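Local coordinates for protein UL144 (Macacine herpesvirus 1, PDB 6NYP) that probably mimics the host TNF-receptor relative HVEM, using its cysteine-rich extracellular region to bind the inhibitory lymphocyte receptor BTLA, at residues Val62-Cys67 with Asn72-Ser77; Thr37-Gly42 with Tyr49-Cys54; Cys18-Arg23 with Thr68-Thr73. All coordinates share one frame; numbering follows the deposited sequence.

Interaction 1 (Val62-Cys67 with Asn72-Ser77); sequences VTIRNC and NTVCAS. With NAG (2-acetamido-2-deoxy-beta-D-glucopyranose), chain P.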
ATOM      1  N   VAL F  62      35.292  -0.381  10.475  1.00122.75           N
ATOM      2  CA  VAL F  62      34.482   0.870  10.595  1.00118.81           C
ATOM      3  C   VAL F  62      33.196   0.679   9.784  1.00111.43           C
ATOM      4  O   VAL F  62      33.258  -0.003   8.740  1.00103.82           O
ATOM      5  CB  VAL F  62      35.264   2.110  10.120  1.00122.24           C
ATOM      6  CG1 VAL F  62      34.451   3.387  10.278  1.00121.09           C
ATOM      7  CG2 VAL F  62      36.608   2.248  10.820  1.00126.06           C
ATOM      8  N   THR F  63      32.078   1.242  10.256  1.00107.49           N
ATOM      9  CA  THR F  63      30.771   1.248   9.543  1.00103.25           C
ATOM     10  C   THR F  63      30.819   2.319   8.443  1.00100.11           C
ATOM     11  O   THR F  63      30.946   3.517   8.779  1.00 93.52           O
ATOM     12  CB  THR F  63      29.593   1.485  10.498  1.00 96.89           C
ATOM     13  OG1 THR F  63      29.712   2.821  10.982  1.00 98.05           O
ATOM     14  CG2 THR F  63      29.544   0.525  11.668  1.00 94.32           C
ATOM     15  N   ILE F  64      30.741   1.897   7.179  1.00 97.13           N
ATOM     16  CA  ILE F  64      30.724   2.789   5.980  1.00 92.33           C
ATOM     17  C   ILE F  64      29.301   3.335   5.804  1.00 90.32           C
ATOM     18  O   ILE F  64      29.161   4.554   5.591  1.00 93.01           O
ATOM     19  CB  ILE F  64      31.224   2.030   4.733  1.00 90.33           C
ATOM     20  CG1 ILE F  64      32.676   1.570   4.892  1.00 86.32           C
ATOM     21  CG2 ILE F  64      31.026   2.863   3.475  1.00 93.41           C
ATOM     22  CD1 ILE F  64      33.683   2.699   4.984  1.00 84.58           C
ATOM     23  N   ARG F  65      28.294   2.458   5.890  1.00 89.64           N
ATOM     24  CA  ARG F  65      26.846   2.804   5.849  1.00 85.84           C
ATOM     25  C   ARG F  65      26.124   2.043   6.967  1.00 85.12           C
ATOM     26  O   ARG F  65      26.348   0.821   7.086  1.00 87.72           O
ATOM     27  CB  ARG F  65      26.253   2.464   4.477  1.00 84.10           C
ATOM     28  CG  ARG F  65      24.747   2.666   4.387  1.00 83.26           C
ATOM     29  CD  ARG F  65      24.231   3.052   3.010  1.00 87.14           C
ATOM     30  NE  ARG F  65      24.636   2.194   1.899  1.00 88.94           N
ATOM     31  CZ  ARG F  65      24.224   0.944   1.696  1.00 88.69           C
ATOM     32  NH1 ARG F  65      23.401   0.353   2.547  1.00 90.55           N
ATOM     33  NH2 ARG F  65      24.660   0.273   0.644  1.00 91.22           N
ATOM     34  N   ASN F  66      25.288   2.734   7.746  1.00 87.73           N
ATOM     35  CA  ASN F  66      24.487   2.128   8.847  1.00 92.81           C
ATOM     36  C   ASN F  66      23.345   1.294   8.262  1.00 86.40           C
ATOM     37  O   ASN F  66      22.983   1.520   7.091  1.00 80.73           O
ATOM     38  CB  ASN F  66      23.947   3.178   9.820  1.00 97.15           C
ATOM     39  CG  ASN F  66      24.863   3.379  11.006  1.00 99.75           C
ATOM     40  OD1 ASN F  66      25.563   2.451  11.408  1.00 92.58           O
ATOM     41  ND2 ASN F  66      24.866   4.583  11.560  1.00113.49           N
ATOM     42  N   CYS F  67      22.794   0.378   9.065  1.00 84.70           N
ATOM     43  CA  CYS F  67      21.672  -0.518   8.683  1.00 84.73           C
ATOM     44  C   CYS F  67      20.402   0.316   8.504  1.00 83.98           C
ATOM     45  O   CYS F  67      19.986   0.965   9.475  1.00 85.01           O
ATOM     46  CB  CYS F  67      21.409  -1.612   9.712  1.00 87.58           C
ATOM     47  SG  CYS F  67      20.526  -3.030   9.004  1.00 99.94           S
ATOM     48  N   ASN F  72      21.479  -3.936   4.577  1.00 79.33           N
ATOM     49  CA  ASN F  72      22.366  -4.362   5.695  1.00 83.50           C
ATOM     50  C   ASN F  72      23.426  -3.275   5.932  1.00 85.34           C
ATOM     51  O   ASN F  72      23.587  -2.414   5.040  1.00 86.08           O
ATOM     52  CB  ASN F  72      23.030  -5.708   5.381  1.00 85.08           C
ATOM     53  CG  ASN F  72      23.648  -6.383   6.590  1.00 83.43           C
ATOM     54  OD1 ASN F  72      23.441  -5.955   7.726  1.00 83.70           O
ATOM     55  ND2 ASN F  72      24.422  -7.429   6.350  1.00 79.44           N
ATOM     56  N   THR F  73      24.121  -3.312   7.079  1.00 87.53           N
ATOM     57  CA  THR F  73      25.311  -2.462   7.370  1.00 90.04           C
ATOM     58  C   THR F  73      26.401  -2.764   6.333  1.00 85.89           C
ATOM     59  O   THR F  73      26.433  -3.899   5.823  1.00 79.49           O
ATOM     60  CB  THR F  73      25.872  -2.678   8.784  1.00 89.07           C
ATOM     61  OG1 THR F  73      26.268  -4.044   8.902  1.00 97.88           O
ATOM     62  CG2 THR F  73      24.895  -2.360   9.893  1.00 90.79           C
ATOM     63  N   VAL F  74      27.238  -1.776   6.020  1.00 89.29           N
ATOM     64  CA  VAL F  74      28.452  -1.948   5.169  1.00 96.46           C
ATOM     65  C   VAL F  74      29.667  -1.724   6.068  1.00 98.26           C
ATOM     66  O   VAL F  74      29.691  -0.687   6.760  1.00 89.62           O
ATOM     67  CB  VAL F  74      28.455  -0.995   3.957  1.00 97.73           C
ATOM     68  CG1 VAL F  74      29.644  -1.260   3.042  1.00 97.06           C
ATOM     69  CG2 VAL F  74      27.148  -1.069   3.180  1.00 96.87           C
ATOM     70  N   CYS F  75      30.605  -2.678   6.069  1.00105.28           N
ATOM     71  CA  CYS F  75      31.853  -2.654   6.879  1.00110.15           C
ATOM     72  C   CYS F  75      33.074  -2.635   5.953  1.00114.28           C
ATOM     73  O   CYS F  75      33.002  -3.230   4.859  1.00115.77           O
ATOM     74  CB  CYS F  75      31.938  -3.856   7.811  1.00108.25           C
ATOM     75  SG  CYS F  75      30.398  -4.192   8.703  1.00108.33           S
ATOM     76  N   ALA F  76      34.143  -1.958   6.384  1.00125.01           N
ATOM     77  CA  ALA F  76      35.488  -1.980   5.763  1.00130.81           C
ATOM     78  C   ALA F  76      36.551  -1.895   6.864  1.00134.29           C
ATOM     79  O   ALA F  76      36.237  -1.380   7.965  1.00135.35           O
ATOM     80  CB  ALA F  76      35.619  -0.851   4.769  1.00129.75           C
ATOM     81  N   SER F  77      37.763  -2.380   6.572  1.00137.05           N
ATOM     82  CA  SER F  77      38.958  -2.308   7.455  1.00140.35           C
ATOM     83  C   SER F  77      39.430  -0.851   7.572  1.00139.35           C
ATOM     84  O   SER F  77      39.297  -0.105   6.582  1.00139.67           O
ATOM     85  CB  SER F  77      40.057  -3.205   6.937  1.00141.95           C
ATOM     86  OG  SER F  77      39.543  -4.477   6.571  1.00144.19           O
TER
HETATM   87  C1  NAG P 201      25.690   4.965  12.686  1.00125.65           C
HETATM   88  C2  NAG P 201      26.690   6.063  12.302  1.00126.25           C
HETATM   89  C3  NAG P 201      27.631   6.262  13.489  1.00130.25           C
HETATM   90  C4  NAG P 201      26.825   6.639  14.738  1.00132.26           C
HETATM   91  C5  NAG P 201      25.721   5.603  15.012  1.00127.44           C
HETATM   92  C6  NAG P 201      24.816   6.042  16.164  1.00123.89           C
HETATM   93  C7  NAG P 201      27.114   6.211   9.852  1.00115.05           C
HETATM   94  C8  NAG P 201      28.073   5.904   8.734  1.00106.29           C
HETATM   95  N2  NAG P 201      27.459   5.784  11.082  1.00120.88           N
HETATM   96  O3  NAG P 201      28.606   7.268  13.179  1.00132.75           O
HETATM   97  O4  NAG P 201      27.713   6.776  15.861  1.00126.21           O
HETATM   98  O5  NAG P 201      24.928   5.402  13.829  1.00127.65           O
HETATM   99  O6  NAG P 201      23.891   5.001  16.495  1.00118.00           O
HETATM  100  O7  NAG P 201      26.085   6.830   9.624  1.00114.49           O
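Val62 and Ala76 open this two-stranded hairpin of a TNF-receptor cysteine-rich domain as an antiparallel hydrogen-bonded pair. Val62 N gives to Ala76 O at 2.9 Å, nearly straight at 172°, and Ala76 N returns the bond to Val62 O at 3.2 Å. Thr63 faces Cys75 as a non-hydrogen-bonded pair, and its CA-H leans toward Val74 O. Its OG1 looks to the attached sugar, 3.7 Å from the N2 of the N-acetylglucosamine. At Ile64 the regular register breaks: this residue and Arg65 both stand opposite Val74, a classic beta bulge. Ile64 N reaches Val74 O at 2.8 Å, arriving tilted 30° from the carbonyl plane. With CG1 set beside its own backbone N (chi1 -62°), Ile64 lays that atom 3.8 Å from the CB methyl of Ala76, while CB meets CG1 of Val74. Arg65 restores the pairing, its O accepting from Val74 N in the carbonyl plane at 2.9 Å. A bend about the CG-CD bond of Arg65 sets the guanidinium so that CG2 of Val74 lies over one face, off toward the rim. The CB of Asn66 points away from the second strand, and ND2 carries the sugar through its bond to C1. Cys67 brings its CB 3.6 Å from CG2 of Thr73, and its sulfur is joined to Cys54; Cys75 is likewise joined to Cys57, and Thr73 OG1 bonds to the Thr55 carbonyl. With two ordinary pairs, one bulge and covalent ties at both cysteines, the small hairpin relies on backbone bonds and disulfides more than on a buried apolar interior, while the sugar on Asn66 lies near Thr63 OG1 and Ile64 O.

Interaction 2 (Thr37-Gly42 with Tyr49-Cys54); sequences TLCPSG and YQCTQC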
ATOM      1  N   THR F  37       3.847  -6.624   7.098  1.00 71.77           N
ATOM      2  CA  THR F  37       4.139  -6.486   8.550  1.00 73.15           C
ATOM      3  C   THR F  37       5.487  -5.775   8.721  1.00 69.08           C
ATOM      4  O   THR F  37       6.409  -6.043   7.920  1.00 62.64           O
ATOM      5  CB  THR F  37       4.054  -7.837   9.277  1.00 77.88           C
ATOM      6  OG1 THR F  37       2.784  -8.426   8.995  1.00 79.34           O
ATOM      7  CG2 THR F  37       4.204  -7.708  10.777  1.00 81.49           C
ATOM      8  N   LEU F  38       5.544  -4.857   9.686  1.00 71.88           N
ATOM      9  CA  LEU F  38       6.743  -4.085  10.107  1.00 76.06           C
ATOM     10  C   LEU F  38       7.872  -5.039  10.508  1.00 77.37           C
ATOM     11  O   LEU F  38       7.684  -5.797  11.463  1.00 79.68           O
ATOM     12  CB  LEU F  38       6.326  -3.185  11.276  1.00 76.71           C
ATOM     13  CG  LEU F  38       7.280  -2.054  11.658  1.00 75.81           C
ATOM     14  CD1 LEU F  38       7.579  -1.137  10.478  1.00 71.07           C
ATOM     15  CD2 LEU F  38       6.700  -1.258  12.822  1.00 71.95           C
ATOM     16  N   CYS F  39       9.003  -4.991   9.801  1.00 82.90           N
ATOM     17  CA  CYS F  39      10.297  -5.559  10.273  1.00 89.93           C
ATOM     18  C   CYS F  39      10.705  -4.818  11.543  1.00 94.49           C
ATOM     19  O   CYS F  39      10.783  -3.594  11.531  1.00 96.94           O
ATOM     20  CB  CYS F  39      11.398  -5.444   9.223  1.00 89.84           C
ATOM     21  SG  CYS F  39      11.389  -6.759   7.977  1.00 92.71           S
ATOM     22  N   PRO F  40      10.955  -5.513  12.677  1.00100.14           N
ATOM     23  CA  PRO F  40      11.263  -4.833  13.940  1.00102.52           C
ATOM     24  C   PRO F  40      12.654  -4.175  13.927  1.00 98.69           C
ATOM     25  O   PRO F  40      13.494  -4.577  13.127  1.00 96.06           O
ATOM     26  CB  PRO F  40      11.187  -5.954  14.985  1.00105.83           C
ATOM     27  CG  PRO F  40      11.514  -7.209  14.203  1.00106.78           C
ATOM     28  CD  PRO F  40      10.979  -6.979  12.804  1.00101.93           C
ATOM     29  N   SER F  41      12.872  -3.194  14.810  1.00 94.60           N
ATOM     30  CA  SER F  41      14.143  -2.429  14.927  1.00 95.27           C
ATOM     31  C   SER F  41      15.320  -3.398  15.106  1.00 89.40           C
ATOM     32  O   SER F  41      15.189  -4.346  15.903  1.00 86.37           O
ATOM     33  CB  SER F  41      14.089  -1.425  16.045  1.00 97.19           C
ATOM     34  OG  SER F  41      15.204  -0.551  15.956  1.00101.40           O
ATOM     35  N   GLY F  42      16.411  -3.171  14.367  1.00 87.16           N
ATOM     36  CA  GLY F  42      17.621  -4.016  14.365  1.00 89.43           C
ATOM     37  C   GLY F  42      17.564  -5.099  13.299  1.00 93.28           C
ATOM     38  O   GLY F  42      18.453  -5.991  13.310  1.00 93.68           O
ATOM     39  N   TYR F  49       9.882 -11.333   1.850  1.00 82.17           N
ATOM     40  CA  TYR F  49       9.153 -12.056   2.929  1.00 82.15           C
ATOM     41  C   TYR F  49       9.961 -12.143   4.240  1.00 86.28           C
ATOM     42  O   TYR F  49       9.353 -12.539   5.259  1.00 86.74           O
ATOM     43  CB  TYR F  49       8.809 -13.474   2.458  1.00 75.16           C
ATOM     44  CG  TYR F  49       8.075 -13.582   1.143  1.00 69.63           C
ATOM     45  CD1 TYR F  49       6.718 -13.315   1.055  1.00 68.18           C
ATOM     46  CD2 TYR F  49       8.730 -13.983  -0.012  1.00 66.87           C
ATOM     47  CE1 TYR F  49       6.039 -13.409  -0.151  1.00 69.14           C
ATOM     48  CE2 TYR F  49       8.061 -14.113  -1.219  1.00 67.14           C
ATOM     49  CZ  TYR F  49       6.712 -13.813  -1.292  1.00 68.68           C
ATOM     50  OH  TYR F  49       6.054 -13.914  -2.485  1.00 72.47           O
ATOM     51  N   GLN F  50      11.266 -11.834   4.239  1.00 87.81           N
ATOM     52  CA  GLN F  50      12.174 -12.081   5.398  1.00 93.13           C
ATOM     53  C   GLN F  50      12.655 -10.753   6.005  1.00 86.43           C
ATOM     54  O   GLN F  50      13.031  -9.857   5.235  1.00 84.60           O
ATOM     55  CB  GLN F  50      13.380 -12.931   4.972  1.00 97.33           C
ATOM     56  CG  GLN F  50      13.272 -14.425   5.284  1.00103.65           C
ATOM     57  CD  GLN F  50      12.581 -15.244   4.219  1.00102.94           C
ATOM     58  OE1 GLN F  50      12.586 -14.925   3.029  1.00106.94           O
ATOM     59  NE2 GLN F  50      11.991 -16.343   4.651  1.00 90.10           N
ATOM     60  N   CYS F  51      12.663 -10.655   7.337  1.00 84.95           N
ATOM     61  CA  CYS F  51      13.467  -9.672   8.119  1.00 88.30           C
ATOM     62  C   CYS F  51      14.762 -10.352   8.585  1.00 87.46           C
ATOM     63  O   CYS F  51      14.666 -11.305   9.387  1.00 85.69           O
ATOM     64  CB  CYS F  51      12.734  -9.158   9.356  1.00 90.51           C
ATOM     65  SG  CYS F  51      11.082  -8.492   9.033  1.00 97.64           S
ATOM     66  N   THR F  52      15.918  -9.895   8.098  1.00 86.64           N
ATOM     67  CA  THR F  52      17.261 -10.402   8.494  1.00 88.87           C
ATOM     68  C   THR F  52      17.875  -9.448   9.527  1.00 90.95           C
ATOM     69  O   THR F  52      17.772  -8.215   9.340  1.00 91.19           O
ATOM     70  CB  THR F  52      18.153 -10.588   7.262  1.00 88.36           C
ATOM     71  OG1 THR F  52      17.492 -11.517   6.402  1.00 91.31           O
ATOM     72  CG2 THR F  52      19.542 -11.085   7.595  1.00 88.66           C
ATOM     73  N   GLN F  53      18.488 -10.009  10.577  1.00 90.84           N
ATOM     74  CA  GLN F  53      19.175  -9.266  11.671  1.00 92.80           C
ATOM     75  C   GLN F  53      20.333  -8.453  11.073  1.00 91.00           C
ATOM     76  O   GLN F  53      21.100  -9.026  10.250  1.00 79.38           O
ATOM     77  CB  GLN F  53      19.673 -10.256  12.731  1.00 93.59           C
ATOM     78  CG  GLN F  53      19.905  -9.657  14.116  1.00 96.40           C
ATOM     79  CD  GLN F  53      18.639  -9.281  14.852  1.00 94.51           C
ATOM     80  OE1 GLN F  53      18.592  -8.265  15.540  1.00 93.80           O
ATOM     81  NE2 GLN F  53      17.591 -10.074  14.693  1.00 91.14           N
ATOM     82  N   CYS F  54      20.433  -7.168  11.442  1.00 91.52           N
ATOM     83  CA  CYS F  54      21.502  -6.240  10.983  1.00 92.01           C
ATOM     84  C   CYS F  54      22.854  -6.696  11.548  1.00 93.18           C
ATOM     85  O   CYS F  54      22.974  -6.811  12.792  1.00 91.90           O
ATOM     86  CB  CYS F  54      21.212  -4.798  11.391  1.00 95.43           C
ATOM     87  SG  CYS F  54      19.749  -4.085  10.587  1.00104.25           S
TER
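Cys39 and Cys51 are joined through their sulfurs in the first disulfide of a TNF-receptor cysteine-rich domain, where the six half-cystines pair one with two, three with five and four with six. Cys39 SG and Cys51 SG are 2.1 Å apart. Both side chains are set alike: each SG lies anti to its own carbonyl carbon and beside its own backbone N. The CB of each points toward the other segment, and Cys39 CB stands 3.9 Å from Cys51 CB across a left-handed bridge whose central torsion is -94°, close to a right angle. The two chains run roughly parallel here, the touching parts 18° apart, although no beta ladder joins them; strand 51-53 pairs instead with strand 43-45. The disulfide thus ties strand 51-53 of the hairpin to the chain that leads into its other strand, 43-45. Pro40 follows Cys39 directly, and its ring atom CD approaches the SG of Cys51 to 4.1 Å, so that this corner of the ring touches the sulfur. The carbonyl O of Pro40 bonds to the hydroxyl of Thr43. At the far end the link is made by backbone: Cys54 N donates to Gly42 O at 3.0 Å and is almost straight at the hydrogen, although it comes in tilted 32° from the carbonyl plane. In this way a covalent bridge and a single hydrogen bond close the loop formed around the short hairpin, one at each end. The side chain of Cys54 also points toward Gly42, and its SG lies 3.6 Å from the carbonyl carbon C of Gly42.

Interaction 3 (Cys18-Arg23 with Thr68-Thr73); sequences CKQGYR and TSTQNT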
ATOM      1  N   CYS F  18       4.896  -3.680  -0.712  1.00 73.18           N
ATOM      2  CA  CYS F  18       4.906  -3.194   0.694  1.00 75.34           C
ATOM      3  C   CYS F  18       5.738  -1.909   0.779  1.00 74.83           C
ATOM      4  O   CYS F  18       6.627  -1.713  -0.082  1.00 70.12           O
ATOM      5  CB  CYS F  18       5.474  -4.260   1.625  1.00 78.11           C
ATOM      6  SG  CYS F  18       4.433  -5.736   1.785  1.00 79.90           S
ATOM      7  N   LYS F  19       5.470  -1.067   1.780  1.00 81.54           N
ATOM      8  CA  LYS F  19       6.301   0.128   2.098  1.00 83.97           C
ATOM      9  C   LYS F  19       7.638  -0.341   2.694  1.00 83.67           C
ATOM     10  O   LYS F  19       7.729  -1.517   3.096  1.00 79.50           O
ATOM     11  CB  LYS F  19       5.549   1.086   3.026  1.00 87.57           C
ATOM     12  CG  LYS F  19       4.303   1.721   2.425  1.00 96.49           C
ATOM     13  CD  LYS F  19       3.677   2.786   3.305  1.00105.30           C
ATOM     14  CE  LYS F  19       2.685   3.664   2.569  1.00106.59           C
ATOM     15  NZ  LYS F  19       1.416   2.962   2.255  1.00103.10           N
ATOM     16  N   GLN F  20       8.618   0.559   2.768  1.00 88.54           N
ATOM     17  CA  GLN F  20      10.067   0.257   2.942  1.00 91.03           C
ATOM     18  C   GLN F  20      10.329  -0.694   4.120  1.00 89.41           C
ATOM     19  O   GLN F  20      11.044  -1.702   3.910  1.00 89.50           O
ATOM     20  CB  GLN F  20      10.840   1.565   3.112  1.00 95.73           C
ATOM     21  CG  GLN F  20      10.938   2.363   1.821  1.00 97.53           C
ATOM     22  CD  GLN F  20      12.207   3.174   1.774  1.00103.67           C
ATOM     23  OE1 GLN F  20      12.485   3.967   2.671  1.00109.87           O
ATOM     24  NE2 GLN F  20      12.994   2.946   0.736  1.00103.79           N
ATOM     25  N   GLY F  21       9.791  -0.400   5.306  1.00 83.76           N
ATOM     26  CA  GLY F  21      10.132  -1.133   6.544  1.00 84.83           C
ATOM     27  C   GLY F  21       9.327  -2.405   6.751  1.00 78.01           C
ATOM     28  O   GLY F  21       9.323  -2.902   7.880  1.00 77.22           O
ATOM     29  N   TYR F  22       8.687  -2.927   5.703  1.00 74.43           N
ATOM     30  CA  TYR F  22       7.661  -3.995   5.797  1.00 74.59           C
ATOM     31  C   TYR F  22       8.022  -5.170   4.882  1.00 74.98           C
ATOM     32  O   TYR F  22       8.613  -4.939   3.810  1.00 71.60           O
ATOM     33  CB  TYR F  22       6.293  -3.433   5.415  1.00 71.93           C
ATOM     34  CG  TYR F  22       5.745  -2.380   6.341  1.00 69.11           C
ATOM     35  CD1 TYR F  22       6.179  -1.066   6.282  1.00 71.42           C
ATOM     36  CD2 TYR F  22       4.738  -2.692   7.240  1.00 71.44           C
ATOM     37  CE1 TYR F  22       5.641  -0.088   7.103  1.00 72.97           C
ATOM     38  CE2 TYR F  22       4.209  -1.731   8.088  1.00 72.63           C
ATOM     39  CZ  TYR F  22       4.660  -0.425   8.021  1.00 72.71           C
ATOM     40  OH  TYR F  22       4.134   0.513   8.860  1.00 78.94           O
ATOM     41  N   ARG F  23       7.679  -6.388   5.316  1.00 74.37           N
ATOM     42  CA  ARG F  23       7.774  -7.643   4.522  1.00 74.86           C
ATOM     43  C   ARG F  23       6.350  -8.139   4.232  1.00 72.71           C
ATOM     44  O   ARG F  23       5.430  -7.822   5.045  1.00 68.48           O
ATOM     45  CB  ARG F  23       8.567  -8.706   5.291  1.00 78.51           C
ATOM     46  CG  ARG F  23       7.722  -9.466   6.305  1.00 79.12           C
ATOM     47  CD  ARG F  23       8.364  -9.839   7.620  1.00 79.02           C
ATOM     48  NE  ARG F  23       7.403 -10.598   8.411  1.00 84.93           N
ATOM     49  CZ  ARG F  23       7.592 -11.040   9.652  1.00 85.19           C
ATOM     50  NH1 ARG F  23       8.738 -10.824  10.276  1.00 91.07           N
ATOM     51  NH2 ARG F  23       6.629 -11.711  10.265  1.00 80.50           N
ATOM     52  N   THR F  68      19.833   0.309   7.295  1.00 85.93           N
ATOM     53  CA  THR F  68      18.501   0.886   6.975  1.00 80.37           C
ATOM     54  C   THR F  68      17.463  -0.237   7.064  1.00 75.05           C
ATOM     55  O   THR F  68      17.845  -1.389   7.321  1.00 71.50           O
ATOM     56  CB  THR F  68      18.486   1.547   5.590  1.00 88.18           C
ATOM     57  OG1 THR F  68      18.438   0.508   4.612  1.00 90.25           O
ATOM     58  CG2 THR F  68      19.679   2.444   5.332  1.00 92.10           C
ATOM     59  N   SER F  69      16.196   0.092   6.834  1.00 74.76           N
ATOM     60  CA  SER F  69      15.061  -0.862   6.833  1.00 72.33           C
ATOM     61  C   SER F  69      15.101  -1.735   5.571  1.00 74.14           C
ATOM     62  O   SER F  69      14.376  -2.748   5.554  1.00 76.61           O
ATOM     63  CB  SER F  69      13.746  -0.131   6.963  1.00 73.33           C
ATOM     64  OG  SER F  69      13.562   0.785   5.889  1.00 72.74           O
ATOM     65  N   THR F  70      15.903  -1.379   4.557  1.00 73.72           N
ATOM     66  CA  THR F  70      15.965  -2.099   3.255  1.00 75.12           C
ATOM     67  C   THR F  70      17.335  -2.750   3.020  1.00 75.40           C
ATOM     68  O   THR F  70      17.368  -3.724   2.246  1.00 87.60           O
ATOM     69  CB  THR F  70      15.635  -1.171   2.078  1.00 76.43           C
ATOM     70  OG1 THR F  70      16.757  -0.309   1.900  1.00 74.05           O
ATOM     71  CG2 THR F  70      14.366  -0.372   2.284  1.00 77.91           C
ATOM     72  N   GLN F  71      18.417  -2.226   3.605  1.00 77.37           N
ATOM     73  CA  GLN F  71      19.805  -2.691   3.313  1.00 82.24           C
ATOM     74  C   GLN F  71      20.583  -2.939   4.614  1.00 83.80           C
ATOM     75  O   GLN F  71      20.341  -2.220   5.614  1.00 75.66           O
ATOM     76  CB  GLN F  71      20.547  -1.723   2.384  1.00 85.71           C
ATOM     77  CG  GLN F  71      20.055  -0.282   2.428  1.00 91.62           C
ATOM     78  CD  GLN F  71      20.571   0.562   1.286  1.00 95.60           C
ATOM     79  OE1 GLN F  71      20.960   0.059   0.231  1.00 93.20           O
ATOM     80  NE2 GLN F  71      20.567   1.870   1.493  1.00103.42           N
ATOM     81  N   ASN F  72      21.479  -3.936   4.577  1.00 79.33           N
ATOM     82  CA  ASN F  72      22.366  -4.362   5.695  1.00 83.50           C
ATOM     83  C   ASN F  72      23.426  -3.275   5.932  1.00 85.34           C
ATOM     84  O   ASN F  72      23.587  -2.414   5.040  1.00 86.08           O
ATOM     85  CB  ASN F  72      23.030  -5.708   5.381  1.00 85.08           C
ATOM     86  CG  ASN F  72      23.648  -6.383   6.590  1.00 83.43           C
ATOM     87  OD1 ASN F  72      23.441  -5.955   7.726  1.00 83.70           O
ATOM     88  ND2 ASN F  72      24.422  -7.429   6.350  1.00 79.44           N
ATOM     89  N   THR F  73      24.121  -3.312   7.079  1.00 87.53           N
ATOM     90  CA  THR F  73      25.311  -2.462   7.370  1.00 90.04           C
ATOM     91  C   THR F  73      26.401  -2.764   6.333  1.00 85.89           C
ATOM     92  O   THR F  73      26.433  -3.899   5.823  1.00 79.49           O
ATOM     93  CB  THR F  73      25.872  -2.678   8.784  1.00 89.07           C
ATOM     94  OG1 THR F  73      26.268  -4.044   8.902  1.00 97.88           O
ATOM     95  CG2 THR F  73      24.895  -2.360   9.893  1.00 90.79           C
TER
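Gln20 leans over Thr70 where a type I beta turn, Lys19 to Tyr22, meets the loop of a later hairpin: a surface contact between successive parts of an elongated, disulfide-rich TNF-receptor-like chain. Its CB is the first atom to touch, 4.0 Å from Ser69 OG and slightly farther from the Thr70 methyl. CG lies beside the backbone N and anti to the carbonyl carbon (chi1 -72°), from where the chain extends outward rather than folding back. CD of Gln20 then comes to 4.2 Å from Thr70 CG2, and NE2, at the tip, ends 3.9 Å from the same CG2 methyl. The glutamine thus crosses the threonine obliquely, bringing CB, CD and NE2 past one methyl group in turn, with van der Waals contact and no hydrogen bond between the two segments. With its hydroxyl between the backbone N and the carbonyl carbon (chi1 73°), Thr70 has CG2 beside its N, and that methyl meets the glutamine. The loop has a further tie, for Ser69 is bonded through its backbone to Val45. Lys19 NZ is engaged with an acidic side chain of the other protein chain in the assembly. Glycine at the turn brings bare backbone to the loop: Gly21 CA lies 3.8 Å from Ser69 CB.

How the interactions relate
The three contacts follow one another along the elongated receptor. Interactions 2 and 3 are close, about 7 Å between centres, and interaction 2 is nested inside the long chain loop that interaction 3 closes; Thr37 N to Arg23 O and Cys39 N to Gly21 O, each 2.9 Å, probably bond them directly. Interaction 1 lies farther off, about 18 Å from the centre of interaction 2 and 16 Å from that of interaction 3, yet it shares Asn72 and Thr73 with the latter and is tied to the former by the Cys54-Cys67 disulfide. The glycan sits on interaction 1, about 11 Å from the Cys54 side chain. Partner-protein contacts instead involve Lys19, Tyr22, Thr37 and Leu38.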